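Local coordinates for inositol polyphosphate multikinase alpha (Arabidopsis thaliana, PDB 4FRF), which phosphorylates inositol phosphates with broad substrate specificity, using ATP to convert inositol 1,4,5-trisphosphate stepwise into the 1,3,4,5,6-pentakisphosphate, at residues H50-V55 / P230-V235; S124-Y129 / W137-K142; L203-S208 / N244-H249. One frame throughout, in Å; residues are numbered along the deposited sequence.

Interaction 1 (H50-V55 / P230-V235); sequences HRYFPV and PQVKLV
The carbonyl oxygen of Tyr52 takes the backbone N-H of Leu234, with Tyr52 O and Leu234 N 3.2 Å apart and an angle of 157° at the hydrogen. The donor is tilted 29° from the carbonyl plane. A second, weaker grip comes from the same backbone, a CA-H...O contact between Lys233 CA and Tyr52 O at 3.5 Å. The acceptor sits on a type I beta turn, His50 to Phe53, which docks on 231-235, an outermost strand of the antiparallel sheet in this inositol phosphate kinase. Across that strand from the turn, backbone bonds to Val214, Leu212 and Ser210 complete the sheet pairing. One residue earlier on the turn, Arg51 O is met weakly by Lys233 NZ; the lysine chain bends at its second and fourth torsions to bring the ammonium there.

The Tyr52 ring is met at its edge and over one face. Tyr52 CD1, at the ring edge, lies 3.4 Å from Val232 O, near the ring plane, and Arg51 CG sits over one face, toward the rim. The hydroxyl is bonded outside the two segments, to Glu193 of helix 187-200, so the turn is also tied to that helix.

Apolar contact is made further along. Phe53 and Leu234 run alongside each other in the same direction. With its CG anti to the carbonyl carbon (chi1 -70°), Phe53 sends its ring back toward the strand, although its CB leads away from it; Phe53 CZ ends 3.9 Å from Leu234 CD2. Pro54 finishes the contact, its CD 3.4 Å from Leu234 O.

Interaction 2 (S124-Y129 / W137-K142); sequences SGFEVY and WKPERK
Val128 and Trp137 are joined by two backbone bonds, Val128 N to Trp137 O and Trp137 N to Val128 O, each 2.9 Å long. They form an antiparallel hydrogen-bonded pair of the beta hairpin made by strands 121-130 and 135-137, at one margin of the central sheet. Beyond this pair the chain of 137-142 leaves strand geometry but still runs antiparallel to its partner, and side chains take over. Phe126 turns its edge to the face of the Trp137 indole in an offset edge-to-face pair, the Phe126 centroid 5.5 Å from that of the six-membered ring of Trp137, the planes at 89°. One face of Phe126 is covered by Pro139, whose CD lies 3.9 Å from the ring centroid and almost on its normal, a CH-pi contact. Phe126 CG stands between its backbone N and carbonyl carbon (chi1 64°), which swings the ring over to both partners. On the other side of the strand from Phe126, Glu127 CB rests against Lys138 CB.

Further out, Ser124 and Gly125 form a classic beta bulge opposite Asp87 of strand 83-90. Arg141 reaches back to this bulge and is fixed by a salt bridge to Asp87, which falls in the PxxxDxKxG signature, associated with inositol phosphate binding in this family. One face of the guanidinium is turned to a carbonyl oxygen, with Ser124 O 3.3 Å from Arg141 CZ, a face contact and not a hydrogen bond.

Interaction 3 (L203-S208 / N244-H249); sequences LYHFNS and NGVIDH
His205 and Asp248 carry the polar contact between short strand 204-205 and the loop that leads into helix 249-265. On the histidine side, NE2 donates to two successive carbonyls. Val246 O meets the imidazole at its edge, near the ring plane, at a modelled separation too short to be taken literally, while Ile247 O is a weak partner, with an angle of only 121° at the hydrogen. His205 CG, anti to the carbonyl carbon (chi1 -75°), carries the ring toward 244-249 although the CB does not lead there.

On the carboxylate side, Asp248 OD2 receives Phe206 N from above the carboxylate plane, 36° out of it; this distance too is modelled doubtfully short. Its other oxygen, OD1, caps Phe251 N, making Asp248 the N-cap of helix 249-265.

Van der Waals contact is slight: Val246 CB lies 3.9 Å from His205 NE2, and the Phe206 ring and the Asp248 carboxylate are nearly coplanar. Val246 and Ile247 also meet the second subunit, through its Ser118 and Asn260.

Two carbonyls near NE2 suggest that it carries a hydrogen, and Asp248, with a backbone N-H and the start of a helix at its two oxygens, is probably stabilised as the anion.

Interactions 1 and 3 touch directly, through Phe53 CE1 and Phe206 CE1 at 3.7 Å, though their centres are about 18 Å apart. Both also reach Phe237, Pro54 from one and Phe206 from the other; this residue lies just beyond strand 231-235, in a sequence that probably corresponds to the metal-binding Asp-Phe motif of related kinases. Interaction 2 belongs to the same sheet as interaction 1, at its far margin, with centres about 20 Å apart, and touches the inositol-phosphate signature at Asp87. Interactions 2 and 3 are about 29 Å apart between centres, on opposite sides of the chain's centre; a sulfate ion, probably from the crystallisation liquor, lies about 3 Å from the side chain of His205.

Interaction 1 (H50-V55 / P230-V235)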
loop_
_atom_site.group_PDB
_atom_site.type_symbol
_atom_site.label_atom_id
_atom_site.label_comp_id
_atom_site.label_asym_id
_atom_site.label_seq_id
_atom_site.Cartn_x
_atom_site.Cartn_y
_atom_site.Cartn_z
ATOM N N HIS A 50 -3.217 -12.662 -16.511
ATOM C CA HIS A 50 -3.997 -12.188 -17.655
ATOM C C HIS A 50 -5.500 -12.425 -17.425
ATOM O O HIS A 50 -6.342 -11.607 -17.813
ATOM C CB HIS A 50 -3.538 -12.896 -18.932
ATOM C CG HIS A 50 -2.335 -12.278 -19.574
ATOM N ND1 HIS A 50 -2.432 -11.321 -20.566
ATOM C CD2 HIS A 50 -1.012 -12.535 -19.426
ATOM C CE1 HIS A 50 -1.219 -10.980 -20.966
ATOM N NE2 HIS A 50 -0.339 -11.698 -20.286
ATOM N N ARG A 51 -5.820 -13.511 -16.729
ATOM C CA ARG A 51 -7.204 -13.879 -16.478
ATOM C C ARG A 51 -7.945 -12.896 -15.559
ATOM O O ARG A 51 -9.067 -13.155 -15.160
ATOM C CB ARG A 51 -7.269 -15.276 -15.873
ATOM C CG ARG A 51 -7.033 -15.287 -14.377
ATOM C CD ARG A 51 -7.115 -16.694 -13.806
ATOM N NE ARG A 51 -8.475 -17.046 -13.384
ATOM C CZ ARG A 51 -8.962 -16.823 -12.164
ATOM N NH1 ARG A 51 -8.211 -16.235 -11.251
ATOM N NH2 ARG A 51 -10.198 -17.183 -11.856
ATOM N N TYR A 52 -7.288 -11.818 -15.157
ATOM C CA TYR A 52 -7.942 -10.810 -14.322
ATOM C C TYR A 52 -8.203 -9.550 -15.114
ATOM O O TYR A 52 -8.355 -8.470 -14.545
ATOM C CB TYR A 52 -7.101 -10.491 -13.082
ATOM C CG TYR A 52 -7.049 -11.617 -12.079
ATOM C CD1 TYR A 52 -8.183 -11.986 -11.363
ATOM C CD2 TYR A 52 -5.867 -12.308 -11.840
ATOM C CE1 TYR A 52 -8.151 -13.028 -10.454
ATOM C CE2 TYR A 52 -5.824 -13.358 -10.933
ATOM C CZ TYR A 52 -6.976 -13.719 -10.253
ATOM O OH TYR A 52 -6.952 -14.768 -9.369
ATOM N N PHE A 53 -8.239 -9.692 -16.433
ATOM C CA PHE A 53 -8.345 -8.550 -17.314
ATOM C C PHE A 53 -9.249 -8.900 -18.484
ATOM O O PHE A 53 -9.084 -9.946 -19.113
ATOM C CB PHE A 53 -6.958 -8.140 -17.835
ATOM C CG PHE A 53 -6.056 -7.527 -16.787
ATOM C CD1 PHE A 53 -5.858 -6.152 -16.740
ATOM C CD2 PHE A 53 -5.346 -8.335 -15.889
ATOM C CE1 PHE A 53 -5.000 -5.582 -15.772
ATOM C CE2 PHE A 53 -4.492 -7.766 -14.918
ATOM C CZ PHE A 53 -4.323 -6.398 -14.868
ATOM N N PRO A 54 -10.204 -8.021 -18.797
ATOM C CA PRO A 54 -10.997 -8.261 -19.987
ATOM C C PRO A 54 -10.105 -8.732 -21.136
ATOM O O PRO A 54 -9.069 -8.126 -21.392
ATOM C CB PRO A 54 -11.580 -6.873 -20.305
ATOM C CG PRO A 54 -10.884 -5.900 -19.344
ATOM C CD PRO A 54 -10.496 -6.716 -18.187
ATOM N N VAL A 55 -10.486 -9.830 -21.789
ATOM C CA VAL A 55 -9.795 -10.291 -23.007
ATOM C C VAL A 55 -9.931 -9.281 -24.148
ATOM O O VAL A 55 -11.037 -8.740 -24.388
ATOM C CB VAL A 55 -10.332 -11.654 -23.501
ATOM C CG1 VAL A 55 -9.629 -12.058 -24.804
ATOM C CG2 VAL A 55 -10.140 -12.727 -22.425
ATOM N N PRO A 230 -17.460 -17.357 -8.604
ATOM C CA PRO A 230 -17.062 -15.972 -8.314
ATOM C C PRO A 230 -15.867 -15.536 -9.139
ATOM O O PRO A 230 -14.973 -16.332 -9.383
ATOM C CB PRO A 230 -16.664 -16.032 -6.844
ATOM C CG PRO A 230 -16.218 -17.427 -6.646
ATOM C CD PRO A 230 -17.058 -18.278 -7.527
ATOM N N GLN A 231 -15.824 -14.266 -9.527
ATOM C CA GLN A 231 -14.705 -13.786 -10.319
ATOM C C GLN A 231 -14.305 -12.339 -10.109
ATOM O O GLN A 231 -15.156 -11.457 -9.972
ATOM C CB GLN A 231 -14.924 -14.067 -11.796
ATOM C CG GLN A 231 -14.097 -15.220 -12.278
ATOM C CD GLN A 231 -14.505 -15.717 -13.636
ATOM O OE1 GLN A 231 -15.419 -15.176 -14.276
ATOM N NE2 GLN A 231 -13.853 -16.784 -14.081
ATOM N N VAL A 232 -12.992 -12.107 -10.175
ATOM C CA VAL A 232 -12.404 -10.787 -10.001
ATOM C C VAL A 232 -11.840 -10.270 -11.319
ATOM O O VAL A 232 -11.318 -11.041 -12.124
ATOM C CB VAL A 232 -11.250 -10.831 -8.974
ATOM C CG1 VAL A 232 -10.582 -9.478 -8.867
ATOM C CG2 VAL A 232 -11.760 -11.272 -7.629
ATOM N N LYS A 233 -11.927 -8.960 -11.525
ATOM C CA LYS A 233 -11.359 -8.327 -12.708
ATOM C C LYS A 233 -11.129 -6.837 -12.475
ATOM O O LYS A 233 -11.722 -6.237 -11.582
ATOM C CB LYS A 233 -12.247 -8.555 -13.940
ATOM C CG LYS A 233 -12.253 -10.010 -14.416
ATOM C CD LYS A 233 -12.448 -10.135 -15.927
ATOM C CE LYS A 233 -11.873 -11.466 -16.471
ATOM N NZ LYS A 233 -12.242 -12.674 -15.655
ATOM N N LEU A 234 -10.203 -6.268 -13.230
ATOM C CA LEU A 234 -9.915 -4.863 -13.152
ATOM C C LEU A 234 -10.509 -4.204 -14.360
ATOM O O LEU A 234 -10.434 -4.745 -15.447
ATOM C CB LEU A 234 -8.412 -4.644 -13.171
ATOM C CG LEU A 234 -7.661 -4.641 -11.855
ATOM C CD1 LEU A 234 -7.892 -5.941 -11.105
ATOM C CD2 LEU A 234 -6.190 -4.418 -12.128
ATOM N N VAL A 235 -11.011 -2.989 -14.190
ATOM C CA VAL A 235 -11.621 -2.265 -15.289
ATOM C C VAL A 235 -11.189 -0.804 -15.315
ATOM O O VAL A 235 -10.498 -0.350 -14.430
ATOM C CB VAL A 235 -13.169 -2.358 -15.243
ATOM C CG1 VAL A 235 -13.621 -3.811 -15.243
ATOM C CG2 VAL A 235 -13.715 -1.631 -14.038
#

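Interaction 2 (S124-Y129 / W137-K142)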
loop_
_atom_site.group_PDB
_atom_site.type_symbol
_atom_site.label_atom_id
_atom_site.label_comp_id
_atom_site.label_asym_id
_atom_site.label_seq_id
_atom_site.Cartn_x
_atom_site.Cartn_y
_atom_site.Cartn_z
ATOM N N SER A 124 -18.287 1.680 -5.271
ATOM C CA SER A 124 -18.804 2.689 -6.206
ATOM C C SER A 124 -20.213 2.338 -6.613
ATOM O O SER A 124 -20.970 3.182 -7.117
ATOM C CB SER A 124 -17.934 2.758 -7.461
ATOM O OG SER A 124 -16.751 3.497 -7.237
ATOM N N GLY A 125 -20.538 1.067 -6.461
ATOM C CA GLY A 125 -21.818 0.578 -6.823
ATOM C C GLY A 125 -21.832 -0.920 -6.757
ATOM O O GLY A 125 -20.781 -1.568 -6.816
ATOM N N PHE A 126 -23.033 -1.464 -6.601
ATOM C CA PHE A 126 -23.263 -2.878 -6.689
ATOM C C PHE A 126 -24.692 -3.082 -7.095
ATOM O O PHE A 126 -25.464 -2.124 -7.131
ATOM C CB PHE A 126 -22.996 -3.551 -5.345
ATOM C CG PHE A 126 -23.922 -3.112 -4.239
ATOM C CD1 PHE A 126 -25.069 -3.818 -3.961
ATOM C CD2 PHE A 126 -23.589 -2.053 -3.416
ATOM C CE1 PHE A 126 -25.893 -3.445 -2.923
ATOM C CE2 PHE A 126 -24.423 -1.676 -2.379
ATOM C CZ PHE A 126 -25.579 -2.373 -2.145
ATOM N N GLU A 127 -25.016 -4.320 -7.477
ATOM C CA GLU A 127 -26.384 -4.752 -7.761
ATOM C C GLU A 127 -26.541 -6.209 -7.316
ATOM O O GLU A 127 -25.719 -7.066 -7.648
ATOM C CB GLU A 127 -26.691 -4.622 -9.249
ATOM C CG GLU A 127 -28.029 -5.239 -9.662
ATOM C CD GLU A 127 -28.216 -5.278 -11.166
ATOM O OE1 GLU A 127 -27.203 -5.514 -11.862
ATOM O OE2 GLU A 127 -29.375 -5.088 -11.650
ATOM N N VAL A 128 -27.591 -6.483 -6.555
ATOM C CA VAL A 128 -27.685 -7.739 -5.818
ATOM C C VAL A 128 -29.072 -8.380 -5.954
ATOM O O VAL A 128 -30.054 -7.692 -6.220
ATOM C CB VAL A 128 -27.306 -7.516 -4.346
ATOM C CG1 VAL A 128 -28.052 -8.466 -3.432
ATOM C CG2 VAL A 128 -25.834 -7.672 -4.189
ATOM N N TYR A 129 -29.149 -9.698 -5.803
ATOM C CA TYR A 129 -30.388 -10.422 -6.121
ATOM C C TYR A 129 -31.029 -11.119 -4.906
ATOM O O TYR A 129 -30.705 -12.265 -4.590
ATOM C CB TYR A 129 -30.133 -11.420 -7.266
ATOM C CG TYR A 129 -31.296 -12.331 -7.579
ATOM C CD1 TYR A 129 -32.468 -11.833 -8.149
ATOM C CD2 TYR A 129 -31.214 -13.699 -7.343
ATOM C CE1 TYR A 129 -33.531 -12.665 -8.419
ATOM C CE2 TYR A 129 -32.282 -14.543 -7.627
ATOM C CZ TYR A 129 -33.429 -14.020 -8.159
ATOM O OH TYR A 129 -34.475 -14.856 -8.454
ATOM N N TRP A 137 -31.921 -5.553 -6.845
ATOM C CA TRP A 137 -31.923 -4.138 -6.509
ATOM C C TRP A 137 -30.499 -3.576 -6.549
ATOM O O TRP A 137 -29.519 -4.325 -6.581
ATOM C CB TRP A 137 -32.563 -3.903 -5.145
ATOM C CG TRP A 137 -31.694 -4.276 -4.052
ATOM C CD1 TRP A 137 -31.345 -5.537 -3.689
ATOM C CD2 TRP A 137 -30.974 -3.389 -3.186
ATOM N NE1 TRP A 137 -30.438 -5.499 -2.643
ATOM C CE2 TRP A 137 -30.202 -4.191 -2.312
ATOM C CE3 TRP A 137 -30.915 -1.997 -3.055
ATOM C CZ2 TRP A 137 -29.408 -3.651 -1.309
ATOM C CZ3 TRP A 137 -30.115 -1.462 -2.072
ATOM C CH2 TRP A 137 -29.369 -2.289 -1.205
ATOM N N LYS A 138 -30.393 -2.256 -6.545
ATOM C CA LYS A 138 -29.154 -1.597 -6.854
ATOM C C LYS A 138 -29.279 -0.143 -6.471
ATOM O O LYS A 138 -30.011 0.610 -7.116
ATOM C CB LYS A 138 -28.870 -1.720 -8.344
ATOM C CG LYS A 138 -28.045 -0.607 -8.905
ATOM C CD LYS A 138 -28.542 -0.183 -10.260
ATOM C CE LYS A 138 -27.872 -0.955 -11.372
ATOM N NZ LYS A 138 -28.448 -0.549 -12.694
ATOM N N PRO A 139 -28.545 0.271 -5.425
ATOM C CA PRO A 139 -28.724 1.596 -4.883
ATOM C C PRO A 139 -28.012 2.638 -5.729
ATOM O O PRO A 139 -26.956 2.346 -6.305
ATOM C CB PRO A 139 -28.056 1.487 -3.518
ATOM C CG PRO A 139 -27.034 0.334 -3.665
ATOM C CD PRO A 139 -27.276 -0.334 -4.969
ATOM N N GLU A 140 -28.588 3.841 -5.796
ATOM C CA GLU A 140 -27.976 4.969 -6.489
ATOM C C GLU A 140 -26.485 5.084 -6.170
ATOM O O GLU A 140 -26.041 4.746 -5.063
ATOM C CB GLU A 140 -28.694 6.260 -6.113
ATOM C CG GLU A 140 -27.851 7.513 -6.262
ATOM C CD GLU A 140 -28.661 8.791 -6.080
ATOM O OE1 GLU A 140 -29.799 8.708 -5.558
ATOM O OE2 GLU A 140 -28.167 9.876 -6.479
ATOM N N ARG A 141 -25.718 5.579 -7.136
ATOM C CA ARG A 141 -24.261 5.653 -7.014
ATOM C C ARG A 141 -23.786 6.756 -6.040
ATOM O O ARG A 141 -22.861 6.537 -5.247
ATOM C CB ARG A 141 -23.617 5.823 -8.397
ATOM C CG ARG A 141 -23.726 4.584 -9.287
ATOM C CD ARG A 141 -22.990 4.763 -10.627
ATOM N NE ARG A 141 -21.615 4.253 -10.587
ATOM C CZ ARG A 141 -21.288 2.970 -10.402
ATOM N NH1 ARG A 141 -22.241 2.062 -10.222
ATOM N NH2 ARG A 141 -20.010 2.598 -10.372
ATOM N N LYS A 142 -24.419 7.934 -6.108
ATOM C CA LYS A 142 -24.122 9.037 -5.173
ATOM C C LYS A 142 -24.183 8.566 -3.722
ATOM O O LYS A 142 -23.261 8.792 -2.947
ATOM C CB LYS A 142 -25.105 10.199 -5.370
ATOM C CG LYS A 142 -24.763 11.149 -6.515
ATOM C CD LYS A 142 -23.766 12.218 -6.077
ATOM C CE LYS A 142 -23.636 13.339 -7.119
ATOM N NZ LYS A 142 -24.881 14.171 -7.225
#

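Interaction 3 (L203-S208 / N244-H249)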
loop_
_atom_site.group_PDB
_atom_site.type_symbol
_atom_site.label_atom_id
_atom_site.label_comp_id
_atom_site.label_asym_id
_atom_site.label_seq_id
_atom_site.Cartn_x
_atom_site.Cartn_y
_atom_site.Cartn_z
ATOM N N LEU A 203 5.405 -2.591 -14.264
ATOM C CA LEU A 203 5.123 -2.299 -15.665
ATOM C C LEU A 203 4.092 -1.191 -15.815
ATOM O O LEU A 203 4.276 -0.244 -16.597
ATOM C CB LEU A 203 4.655 -3.559 -16.382
ATOM C CG LEU A 203 5.577 -4.775 -16.243
ATOM C CD1 LEU A 203 4.835 -6.095 -16.523
ATOM C CD2 LEU A 203 6.796 -4.631 -17.143
ATOM N N TYR A 204 2.999 -1.306 -15.077
ATOM C CA TYR A 204 1.925 -0.328 -15.200
ATOM C C TYR A 204 1.565 0.256 -13.840
ATOM O O TYR A 204 1.709 -0.415 -12.802
ATOM C CB TYR A 204 0.688 -0.959 -15.853
ATOM C CG TYR A 204 0.973 -1.646 -17.169
ATOM C CD1 TYR A 204 0.962 -0.934 -18.361
ATOM C CD2 TYR A 204 1.271 -3.001 -17.219
ATOM C CE1 TYR A 204 1.240 -1.551 -19.569
ATOM C CE2 TYR A 204 1.543 -3.632 -18.424
ATOM C CZ TYR A 204 1.529 -2.902 -19.593
ATOM O OH TYR A 204 1.810 -3.517 -20.793
ATOM N N HIS A 205 1.183 1.537 -13.852
ATOM C CA HIS A 205 0.510 2.165 -12.721
ATOM C C HIS A 205 -0.958 2.333 -13.063
ATOM O O HIS A 205 -1.319 3.093 -13.988
ATOM C CB HIS A 205 1.111 3.529 -12.420
ATOM C CG HIS A 205 2.435 3.465 -11.737
ATOM N ND1 HIS A 205 3.300 4.540 -11.690
ATOM C CD2 HIS A 205 3.048 2.456 -11.068
ATOM C CE1 HIS A 205 4.388 4.194 -11.025
ATOM N NE2 HIS A 205 4.258 2.938 -10.633
ATOM N N PHE A 206 -1.808 1.645 -12.311
ATOM C CA PHE A 206 -3.223 1.617 -12.613
ATOM C C PHE A 206 -3.993 2.809 -12.029
ATOM O O PHE A 206 -4.880 2.633 -11.206
ATOM C CB PHE A 206 -3.820 0.289 -12.162
ATOM C CG PHE A 206 -3.386 -0.874 -13.000
ATOM C CD1 PHE A 206 -4.001 -1.130 -14.235
ATOM C CD2 PHE A 206 -2.322 -1.671 -12.606
ATOM C CE1 PHE A 206 -3.598 -2.207 -15.027
ATOM C CE2 PHE A 206 -1.900 -2.740 -13.389
ATOM C CZ PHE A 206 -2.548 -3.017 -14.601
ATOM N N ASN A 207 -3.684 4.010 -12.506
ATOM C CA ASN A 207 -4.311 5.219 -11.984
ATOM C C ASN A 207 -5.811 5.193 -12.092
ATOM O O ASN A 207 -6.346 5.098 -13.185
ATOM C CB ASN A 207 -3.847 6.436 -12.759
ATOM C CG ASN A 207 -2.382 6.716 -12.595
ATOM O OD1 ASN A 207 -1.806 7.439 -13.405
ATOM N ND2 ASN A 207 -1.769 6.188 -11.522
ATOM N N SER A 208 -6.492 5.425 -10.975
ATOM C CA SER A 208 -7.922 5.781 -11.009
ATOM C C SER A 208 -8.770 4.695 -11.664
ATOM O O SER A 208 -9.398 4.919 -12.686
ATOM C CB SER A 208 -8.107 7.118 -11.725
ATOM O OG SER A 208 -9.378 7.650 -11.438
ATOM N N ASN A 244 7.278 3.342 -14.058
ATOM C CA ASN A 244 8.636 3.399 -14.538
ATOM C C ASN A 244 9.604 2.740 -13.593
ATOM O O ASN A 244 10.548 3.364 -13.136
ATOM C CB ASN A 244 9.038 4.828 -14.830
ATOM C CG ASN A 244 8.423 5.337 -16.104
ATOM O OD1 ASN A 244 8.188 4.570 -17.037
ATOM N ND2 ASN A 244 8.112 6.627 -16.143
ATOM N N GLY A 245 9.389 1.452 -13.346
ATOM C CA GLY A 245 10.221 0.707 -12.427
ATOM C C GLY A 245 9.874 1.010 -10.976
ATOM O O GLY A 245 10.700 0.851 -10.084
ATOM N N VAL A 246 8.639 1.450 -10.754
ATOM C CA VAL A 246 8.123 1.723 -9.421
ATOM C C VAL A 246 6.802 0.977 -9.276
ATOM O O VAL A 246 5.903 1.159 -10.089
ATOM C CB VAL A 246 7.864 3.238 -9.235
ATOM C CG1 VAL A 246 7.323 3.527 -7.847
ATOM C CG2 VAL A 246 9.119 4.026 -9.492
ATOM N N ILE A 247 6.678 0.128 -8.259
ATOM C CA ILE A 247 5.444 -0.634 -8.083
ATOM C C ILE A 247 4.233 0.297 -8.002
ATOM O O ILE A 247 4.390 1.506 -7.824
ATOM C CB ILE A 247 5.470 -1.547 -6.832
ATOM C CG1 ILE A 247 5.407 -0.730 -5.544
ATOM C CG2 ILE A 247 6.634 -2.558 -6.878
ATOM C CD1 ILE A 247 5.101 -1.591 -4.318
ATOM N N ASP A 248 3.027 -0.258 -8.177
ATOM C CA ASP A 248 1.805 0.535 -7.997
ATOM C C ASP A 248 1.389 0.529 -6.531
ATOM O O ASP A 248 0.433 -0.147 -6.145
ATOM C CB ASP A 248 0.668 0.016 -8.868
ATOM C CG ASP A 248 -0.448 1.030 -9.010
ATOM O OD1 ASP A 248 -0.460 1.986 -8.209
ATOM O OD2 ASP A 248 -1.280 0.907 -9.938
ATOM N N HIS A 249 2.164 1.245 -5.704
ATOM C CA HIS A 249 2.004 1.202 -4.235
ATOM C C HIS A 249 0.619 1.715 -3.817
ATOM O O HIS A 249 -0.089 1.072 -3.018
ATOM C CB HIS A 249 3.128 1.970 -3.531
ATOM C CG HIS A 249 3.324 3.367 -4.036
ATOM N ND1 HIS A 249 2.574 4.431 -3.587
ATOM C CD2 HIS A 249 4.252 3.892 -4.875
ATOM C CE1 HIS A 249 2.994 5.546 -4.169
ATOM N NE2 HIS A 249 4.016 5.247 -4.950
#